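Local coordinates for Bd3459 (Bdellovibrio bacteriovorus, PDB 5CEC), which is a predatory endopeptidase of the peptidase S13 family that probably cleaves peptide bonds of peptidoglycan, and is bound by the immunity protein Bd3460, at residues I71-T76 against R246-S251. The protein carries 1 engineered substitution. Sequence-based numbering, arbitrary orientation.
With SO4 (sulfate ion), chain D; SO4 (sulfate ion), chain C.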
# COMPACT_ATOMS: atom_id res chain seq x y z
N ILE A 71 4.99 3.05 7.44
CA ILE A 71 6.25 3.71 7.05
C ILE A 71 7.47 2.94 7.55
O ILE A 71 8.57 3.09 7.00
CB ILE A 71 6.32 5.21 7.35
CG1 ILE A 71 6.56 5.49 8.85
CG2 ILE A 71 5.13 5.92 6.76
CD1 ILE A 71 6.70 6.97 9.17
N SER A 72 7.27 2.03 8.49
CA SER A 72 8.28 1.03 8.81
C SER A 72 8.87 0.36 7.56
O SER A 72 10.03 -0.04 7.53
CB SER A 72 7.69 -0.10 9.66
OG SER A 72 7.30 0.32 10.93
N LYS A 73 8.03 0.17 6.54
CA LYS A 73 8.48 -0.52 5.32
C LYS A 73 9.58 0.24 4.59
O LYS A 73 10.35 -0.38 3.88
CB LYS A 73 7.30 -0.85 4.41
CG LYS A 73 6.26 -1.76 5.05
CD LYS A 73 5.19 -2.19 4.07
CE LYS A 73 4.26 -3.23 4.64
NZ LYS A 73 3.37 -2.70 5.69
N VAL A 74 9.65 1.55 4.78
CA VAL A 74 10.75 2.31 4.17
C VAL A 74 12.09 1.96 4.87
O VAL A 74 13.13 1.92 4.23
CB VAL A 74 10.50 3.81 4.19
CG1 VAL A 74 11.64 4.53 3.50
CG2 VAL A 74 9.19 4.17 3.48
N VAL A 75 12.03 1.70 6.17
CA VAL A 75 13.23 1.29 6.91
C VAL A 75 13.66 -0.10 6.44
O VAL A 75 14.85 -0.35 6.16
CB VAL A 75 12.98 1.30 8.42
CG1 VAL A 75 14.27 1.01 9.16
CG2 VAL A 75 12.47 2.68 8.88
N THR A 76 12.69 -1.00 6.30
CA THR A 76 13.00 -2.36 5.75
C THR A 76 13.59 -2.25 4.32
O THR A 76 14.49 -3.01 3.99
CB THR A 76 11.73 -3.20 5.80
OG1 THR A 76 11.26 -3.21 7.16
CG2 THR A 76 11.98 -4.61 5.32
N ARG A 246 6.65 -2.98 -5.55
CA ARG A 246 5.35 -3.64 -5.33
C ARG A 246 4.96 -3.53 -3.84
O ARG A 246 3.83 -3.15 -3.51
CB ARG A 246 5.41 -5.08 -5.75
CG ARG A 246 4.11 -5.84 -5.63
CD ARG A 246 2.99 -5.25 -6.46
NE ARG A 246 1.90 -6.20 -6.64
CZ ARG A 246 0.69 -5.88 -7.08
NH1 ARG A 246 0.31 -4.62 -7.27
NH2 ARG A 246 -0.16 -6.85 -7.29
N MET A 247 5.92 -3.83 -2.96
CA MET A 247 5.65 -3.78 -1.51
C MET A 247 5.17 -2.40 -1.08
O MET A 247 4.22 -2.28 -0.30
CB MET A 247 6.92 -4.15 -0.77
CG MET A 247 6.78 -4.04 0.74
SD MET A 247 8.34 -4.35 1.61
CE MET A 247 9.25 -2.88 1.26
N ASN A 248 5.89 -1.37 -1.52
CA ASN A 248 5.61 -0.01 -1.09
C ASN A 248 4.43 0.63 -1.82
O ASN A 248 3.90 1.64 -1.36
CB ASN A 248 6.87 0.85 -1.16
CG ASN A 248 7.86 0.47 -0.10
OD1 ASN A 248 7.47 0.09 1.02
ND2 ASN A 248 9.15 0.53 -0.44
N ASN A 249 3.99 0.04 -2.94
CA ASN A 249 2.76 0.49 -3.59
C ASN A 249 1.55 -0.04 -2.80
O ASN A 249 0.62 0.73 -2.49
CB ASN A 249 2.65 -0.04 -5.03
CG ASN A 249 3.37 0.80 -6.07
OD1 ASN A 249 3.86 1.88 -5.79
ND2 ASN A 249 3.43 0.26 -7.29
N GLN A 250 1.60 -1.34 -2.49
CA GLN A 250 0.48 -2.03 -1.84
C GLN A 250 0.45 -1.81 -0.34
O GLN A 250 -0.59 -1.96 0.28
CB GLN A 250 0.61 -3.53 -2.06
CG GLN A 250 0.51 -4.01 -3.48
CD GLN A 250 0.45 -5.50 -3.50
OE1 GLN A 250 1.32 -6.19 -2.96
NE2 GLN A 250 -0.59 -6.04 -4.11
N SER A 251 1.61 -1.53 0.26
CA SER A 251 1.84 -1.65 1.70
C SER A 251 1.77 -3.14 2.11
O SER A 251 1.05 -3.54 3.01
CB SER A 251 0.90 -0.80 2.53
OG SER A 251 1.52 -0.59 3.80
S SO4 D . -3.31 -5.15 -8.44
O1 SO4 D . -4.44 -4.79 -9.33
O2 SO4 D . -2.44 -3.96 -8.22
O3 SO4 D . -2.52 -6.30 -8.94
O4 SO4 D . -3.88 -5.48 -7.10
S SO4 C . -1.21 1.52 4.69
O1 SO4 C . -2.36 1.02 3.89
O2 SO4 C . -1.60 2.56 5.66
O3 SO4 C . -0.53 0.29 5.34
O4 SO4 C . -0.17 2.04 3.79
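Lys73 NZ is held chiefly by groups outside the two segments, through hydrogen bonds to Ser70 OG, Asn253 OD1 and Ser290 O; its bond to Ser251 OG, 3.4 Å, is weak. Ser251 OG gives its hydrogen to O3 of a sulfate at 2.7 Å, an anion that Ser70, Thr358 and Ser360 also bind. Ser251 has just left helix 240-250 with positive phi (67°). The lysine runs out nearly straight from helix 72-84, laying CE 3.6 Å from Ser251 C, and the bend at chi4 (70°) then turns NZ to where it meets Ser251 OG. Along the aliphatic part of the lysine, Met247 CG packs on Lys73 CD at 4.1 Å, and the methionine's bent tip sets CE 3.8 Å from Lys73 O. Asn248 OD1 comes nearest to Lys73 CB, at 3.5 Å, and is buried without a polar partner in the model; its ND2 instead bonds Val331 O and Thr77 OG1. Arg246, about a turn earlier in helix 240-250, grips a second sulfate through NH1 and NH2 while NE bridges to Glu152. Ser70, Lys73, Ser251 and Asn253 match the SxxK and SxN motifs of penicillin-binding proteins; the first sulfate, probably from the crystallisation liquor, sits among the hydroxyls of this probable S13-type active site.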